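Local coordinates for probable glutamine-binding lipoprotein GlnH (GLNBP) (Mycobacterium tuberculosis, PDB 6H1U) that binds aspartate and glutamate, probably as the extracellular lipoprotein that captures amino acids for transport, in the bacterial solute-binding protein 3 family, at residues 25-30 and 124-129; 207-212 and 231-236. One frame throughout, in Å; residues are numbered along the deposited sequence.

Contact 1: 25-30 and 124-129; sequences CDPTAS and ITCERR. With ASP (aspartic acid), chain B.
R129 crosses to P27 with an extended side chain. Its CB points toward 25-30, and CG carries the chain on to CD, which lies 3.5 Å from P27 O. One atom further, NE donates to P27 O at 2.7 Å, with an N-H...O angle of 158°. This acceptor lies at the guanidinium edge, and NE lies in the carbonyl plane. At the tip, NH2 passes A29 O at 3.3 Å, but that oxygen sits over a guanidinium face at a poor angle for a bond. NH2 instead donates to water 1 and to F134 O, while NH1 reaches N133 OD1. These bonds fix the rotation of the guanidinium.

On the other side of P27, the disulfide C25-C126 joins the segments covalently, with an S-S torsion of -101°. P27 packs between that bridge and I124: its CD is 4.0 Å from C126 SG, and its CB meets I124 CG2. T125 OG1 caps the helix 126-129 by accepting from R128 N at 3.0 Å. Through P27, whose CB meets C126 N, the type I turn D26-A29 rests on the start of this helix. After the turn, S30 pairs through its backbone with strand 284-285, while I124 and R128 touch strand 132-134.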
loop_
_atom_site.group_PDB
_atom_site.type_symbol
_atom_site.label_atom_id
_atom_site.label_comp_id
_atom_site.label_asym_id
_atom_site.label_seq_id
_atom_site.Cartn_x
_atom_site.Cartn_y
_atom_site.Cartn_z
ATOM N N CYS A 25 -12.002 15.332 2.680
ATOM C CA CYS A 25 -13.161 14.797 1.983
ATOM C C CYS A 25 -13.754 13.588 2.698
ATOM O O CYS A 25 -14.618 12.913 2.125
ATOM C CB CYS A 25 -12.809 14.387 0.552
ATOM S SG CYS A 25 -11.631 13.038 0.479
ATOM N N ASP A 26 -13.313 13.301 3.923
ATOM C CA ASP A 26 -13.626 12.049 4.602
ATOM C C ASP A 26 -13.340 10.880 3.654
ATOM O O ASP A 26 -14.238 10.102 3.324
ATOM C CB ASP A 26 -15.071 12.026 5.084
ATOM C CG ASP A 26 -15.409 10.775 5.881
ATOM O OD1 ASP A 26 -14.474 10.125 6.400
ATOM O OD2 ASP A 26 -16.611 10.459 6.006
ATOM N N PRO A 27 -12.086 10.734 3.209
ATOM C CA PRO A 27 -11.812 9.821 2.093
ATOM C C PRO A 27 -12.108 8.367 2.388
ATOM O O PRO A 27 -12.351 7.607 1.445
ATOM C CB PRO A 27 -10.311 10.034 1.828
ATOM C CG PRO A 27 -9.761 10.482 3.150
ATOM C CD PRO A 27 -10.852 11.312 3.774
ATOM N N THR A 28 -12.087 7.943 3.652
ATOM C CA THR A 28 -12.167 6.512 3.924
ATOM C C THR A 28 -13.594 5.973 3.884
ATOM O O THR A 28 -13.770 4.753 3.962
ATOM C CB THR A 28 -11.536 6.186 5.279
ATOM O OG1 THR A 28 -12.190 6.922 6.313
ATOM C CG2 THR A 28 -10.059 6.561 5.270
ATOM N N ALA A 29 -14.602 6.828 3.745
ATOM C CA ALA A 29 -15.974 6.340 3.662
ATOM C C ALA A 29 -16.227 5.739 2.283
ATOM O O ALA A 29 -15.855 6.324 1.262
ATOM C CB ALA A 29 -16.962 7.468 3.955
ATOM N N SER A 30 -16.862 4.570 2.258
ATOM C CA SER A 30 -17.055 3.835 1.017
ATOM C C SER A 30 -18.486 3.313 0.945
ATOM O O SER A 30 -19.324 3.696 1.770
ATOM C CB SER A 30 -16.022 2.702 0.908
ATOM O OG SER A 30 -16.082 2.027 -0.334
ATOM N N ILE A 124 -5.816 5.527 0.751
ATOM C CA ILE A 124 -7.025 6.221 0.313
ATOM C C ILE A 124 -6.862 7.702 0.615
ATOM O O ILE A 124 -6.724 8.092 1.781
ATOM C CB ILE A 124 -8.264 5.656 1.026
ATOM C CG1 ILE A 124 -8.383 4.145 0.812
ATOM C CG2 ILE A 124 -9.534 6.362 0.562
ATOM C CD1 ILE A 124 -9.191 3.466 1.942
ATOM N N THR A 125 -6.893 8.532 -0.427
ATOM C CA THR A 125 -6.753 9.972 -0.266
ATOM C C THR A 125 -7.834 10.697 -1.052
ATOM O O THR A 125 -8.399 10.166 -2.011
ATOM C CB THR A 125 -5.391 10.489 -0.739
ATOM O OG1 THR A 125 -5.301 10.336 -2.159
ATOM C CG2 THR A 125 -4.254 9.717 -0.079
ATOM N N CYS A 126 -8.093 11.938 -0.629
ATOM C CA CYS A 126 -9.012 12.806 -1.358
ATOM C C CYS A 126 -8.567 13.013 -2.794
ATOM O O CYS A 126 -9.395 13.024 -3.716
ATOM C CB CYS A 126 -9.122 14.146 -0.640
ATOM S SG CYS A 126 -9.878 13.930 0.953
ATOM N N GLU A 127 -7.264 13.219 -2.995
ATOM C CA GLU A 127 -6.744 13.435 -4.336
ATOM C C GLU A 127 -6.984 12.216 -5.217
ATOM O O GLU A 127 -7.401 12.346 -6.377
ATOM C CB GLU A 127 -5.250 13.764 -4.256
ATOM C CG GLU A 127 -4.940 15.074 -3.516
ATOM C CD GLU A 127 -4.608 14.901 -2.021
ATOM O OE1 GLU A 127 -5.066 13.927 -1.378
ATOM O OE2 GLU A 127 -3.881 15.769 -1.483
ATOM N N ARG A 128 -6.732 11.021 -4.682
ATOM C CA ARG A 128 -6.908 9.819 -5.487
ATOM C C ARG A 128 -8.379 9.514 -5.729
ATOM O O ARG A 128 -8.721 8.941 -6.770
ATOM C CB ARG A 128 -6.216 8.639 -4.818
ATOM C CG ARG A 128 -4.704 8.732 -4.938
ATOM C CD ARG A 128 -4.032 7.664 -4.100
ATOM N NE ARG A 128 -2.576 7.756 -4.241
ATOM C CZ ARG A 128 -1.715 6.994 -3.568
ATOM N NH1 ARG A 128 -2.164 6.087 -2.703
ATOM N NH2 ARG A 128 -0.401 7.146 -3.753
ATOM N N ARG A 129 -9.258 9.890 -4.797
ATOM C CA ARG A 129 -10.682 9.633 -4.981
ATOM C C ARG A 129 -11.292 10.468 -6.095
ATOM O O ARG A 129 -12.407 10.167 -6.531
ATOM C CB ARG A 129 -11.446 9.881 -3.680
ATOM C CG ARG A 129 -11.481 8.654 -2.776
ATOM C CD ARG A 129 -12.668 8.702 -1.841
ATOM N NE ARG A 129 -12.916 7.424 -1.179
ATOM C CZ ARG A 129 -13.580 6.413 -1.729
ATOM N NH1 ARG A 129 -14.059 6.521 -2.965
ATOM N NH2 ARG A 129 -13.768 5.292 -1.040
HETATM N N ASP B . 0.774 3.593 0.986
HETATM C CA ASP B . 1.560 4.635 0.336
HETATM C C ASP B . 0.894 5.072 -0.963
HETATM O O ASP B . 1.508 5.772 -1.773
HETATM C CB ASP B . 3.000 4.145 0.067
HETATM C CG ASP B . 3.062 3.056 -0.989
HETATM O OD1 ASP B . 4.177 2.748 -1.462
HETATM O OD2 ASP B . 2.009 2.490 -1.341
HETATM O OXT ASP B . -0.269 4.707 -1.188
HETATM O O HOH W 1 -12.754 4.201 1.308
HETATM O O HOH W 2 -16.674 4.541 -2.426
#

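Contact 2: 207-212 and 231-236; sequences STDDTI and ADQPYG. With ASP (aspartic acid), chain B.
Y235 OH donates to D209 OD2 at 2.6 Å, and D209 OD2 also accepts from the amino N of the bound aspartate at 2.7 Å. The phenol uses the anti lone pair of OD2, away from OD1. The two side chains come from opposite directions. OD2 lies at the ring edge, in plane, although the carboxylate and ring planes are 37° apart. Two donors therefore grip one buried carboxylate oxygen. The other oxygen, OD1, meets Q233 CG at 3.2 Å. I212 CD1 packs against the ligand side-chain oxygen OD1 at 3.6 Å.

The next shell sets the phenol. T211 OG1 donates to Y235 OH at 2.7 Å. A chi1 of 46° puts this hydroxyl between its backbone N and carbonyl carbon, where it meets the phenol. T211 thus fixes the phenol, and the phenol in turn holds the oxygen that accepts from the ligand amine. A bend at chi2 (-67°) turns the Q233 amide back beside D209, and OE1 is hydrogen-bonded to S123 OG and T171 OG1 of the ligand site. An aspartate that accepts from the ligand amine, at the N-cap position of helix 210-219, is characteristic of the amino-acid site of family 3 solute-binding proteins.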
loop_
_atom_site.group_PDB
_atom_site.type_symbol
_atom_site.label_atom_id
_atom_site.label_comp_id
_atom_site.label_asym_id
_atom_site.label_seq_id
_atom_site.Cartn_x
_atom_site.Cartn_y
_atom_site.Cartn_z
ATOM N N SER A 207 11.769 6.912 4.091
ATOM C CA SER A 207 10.556 7.213 4.851
ATOM C C SER A 207 9.326 6.772 4.071
ATOM O O SER A 207 9.081 7.270 2.966
ATOM C CB SER A 207 10.457 8.701 5.205
ATOM O OG SER A 207 9.272 8.936 5.948
ATOM N N THR A 208 8.563 5.839 4.643
ATOM C CA THR A 208 7.273 5.418 4.097
ATOM C C THR A 208 6.506 4.678 5.189
ATOM O O THR A 208 6.880 4.714 6.367
ATOM C CB THR A 208 7.448 4.570 2.825
ATOM O OG1 THR A 208 6.174 4.366 2.184
ATOM C CG2 THR A 208 8.077 3.208 3.115
ATOM N N ASP A 209 5.408 4.031 4.786
ATOM C CA ASP A 209 4.555 3.262 5.692
ATOM C C ASP A 209 5.382 2.333 6.570
ATOM O O ASP A 209 6.232 1.593 6.066
ATOM C CB ASP A 209 3.577 2.400 4.894
ATOM C CG ASP A 209 2.780 3.170 3.853
ATOM O OD1 ASP A 209 2.903 4.402 3.725
ATOM O OD2 ASP A 209 2.006 2.493 3.149
ATOM N N ASP A 210 5.085 2.322 7.882
ATOM C CA ASP A 210 5.833 1.446 8.784
ATOM C C ASP A 210 5.662 -0.027 8.421
ATOM O O ASP A 210 6.561 -0.840 8.675
ATOM C CB ASP A 210 5.447 1.706 10.252
ATOM C CG ASP A 210 3.938 1.631 10.537
ATOM O OD1 ASP A 210 3.097 1.424 9.634
ATOM O OD2 ASP A 210 3.588 1.811 11.721
ATOM N N THR A 211 4.520 -0.385 7.833
ATOM C CA THR A 211 4.300 -1.730 7.309
ATOM C C THR A 211 5.325 -2.090 6.235
ATOM O O THR A 211 5.939 -3.165 6.275
ATOM C CB THR A 211 2.889 -1.800 6.723
ATOM O OG1 THR A 211 2.697 -0.630 5.920
ATOM C CG2 THR A 211 1.846 -1.820 7.822
ATOM N N ILE A 212 5.483 -1.217 5.233
ATOM C CA ILE A 212 6.473 -1.427 4.179
ATOM C C ILE A 212 7.877 -1.433 4.765
ATOM O O ILE A 212 8.711 -2.279 4.415
ATOM C CB ILE A 212 6.322 -0.338 3.101
ATOM C CG1 ILE A 212 4.936 -0.449 2.437
ATOM C CG2 ILE A 212 7.463 -0.421 2.079
ATOM C CD1 ILE A 212 4.702 0.596 1.367
ATOM N N ALA A 231 2.236 10.424 9.169
ATOM C CA ALA A 231 1.099 10.561 8.269
ATOM C C ALA A 231 0.320 9.261 8.200
ATOM O O ALA A 231 0.896 8.212 7.897
ATOM C CB ALA A 231 1.552 10.954 6.858
ATOM N N ASP A 232 -0.990 9.334 8.435
ATOM C CA ASP A 232 -1.850 8.161 8.332
ATOM C C ASP A 232 -1.844 7.600 6.920
ATOM O O ASP A 232 -1.827 8.352 5.945
ATOM C CB ASP A 232 -3.283 8.536 8.710
ATOM C CG ASP A 232 -4.203 7.348 8.730
ATOM O OD1 ASP A 232 -3.817 6.334 9.340
ATOM O OD2 ASP A 232 -5.301 7.424 8.131
ATOM N N GLN A 233 -1.897 6.267 6.810
ATOM C CA GLN A 233 -1.912 5.574 5.517
ATOM C C GLN A 233 -2.987 4.497 5.537
ATOM O O GLN A 233 -2.705 3.318 5.783
ATOM C CB GLN A 233 -0.540 4.969 5.195
ATOM C CG GLN A 233 0.625 5.953 5.346
ATOM C CD GLN A 233 0.582 7.083 4.315
ATOM O OE1 GLN A 233 0.060 6.913 3.217
ATOM N NE2 GLN A 233 1.153 8.240 4.669
ATOM N N PRO A 234 -4.240 4.867 5.274
ATOM C CA PRO A 234 -5.324 3.875 5.318
ATOM C C PRO A 234 -5.448 3.154 3.987
ATOM O O PRO A 234 -5.839 3.763 2.985
ATOM C CB PRO A 234 -6.557 4.729 5.624
ATOM C CG PRO A 234 -6.253 6.072 4.982
ATOM C CD PRO A 234 -4.725 6.217 4.940
ATOM N N TYR A 235 -5.118 1.864 3.950
ATOM C CA TYR A 235 -5.112 1.140 2.682
ATOM C C TYR A 235 -6.515 0.793 2.221
ATOM O O TYR A 235 -7.339 0.305 2.999
ATOM C CB TYR A 235 -4.342 -0.172 2.783
ATOM C CG TYR A 235 -2.870 -0.072 3.045
ATOM C CD1 TYR A 235 -2.216 1.153 3.088
ATOM C CD2 TYR A 235 -2.127 -1.226 3.260
ATOM C CE1 TYR A 235 -0.829 1.216 3.332
ATOM C CE2 TYR A 235 -0.753 -1.166 3.505
ATOM C CZ TYR A 235 -0.125 0.058 3.548
ATOM O OH TYR A 235 1.241 0.094 3.787
ATOM N N GLY A 236 -6.753 0.969 0.924
ATOM C CA GLY A 236 -7.981 0.503 0.313
ATOM C C GLY A 236 -7.672 -0.284 -0.945
ATOM O O GLY A 236 -6.611 -0.142 -1.547
HETATM N N ASP B . 0.774 3.593 0.986
HETATM C CA ASP B . 1.560 4.635 0.336
HETATM C C ASP B . 0.894 5.072 -0.963
HETATM O O ASP B . 1.508 5.772 -1.773
HETATM C CB ASP B . 3.000 4.145 0.067
HETATM C CG ASP B . 3.062 3.056 -0.989
HETATM O OD1 ASP B . 4.177 2.748 -1.462
HETATM O OD2 ASP B . 2.009 2.490 -1.341
HETATM O OXT ASP B . -0.269 4.707 -1.188
#

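In the fold
The two contacts serve the same bound aspartate and hold different ends of its amino-acid group. In contact 1, R128 gives two nearly straight bonds to the ligand carboxylate, NH1 to OXT at 2.8 Å and NH2 to O at 3.1 Å. Contact 2 takes the amine through D209. R106, T121, S123, T171 and W191 complete the site. The centres of the contacts are about 15 Å apart, but their segments touch. I124 N is 2.8 Å from P234 O, a probable hydrogen bond, and T28 CG2 packs on P234 CG. I124 and T28 thus join contact 1 to strand 232-240, whose Y235 and Q233 face the pocket.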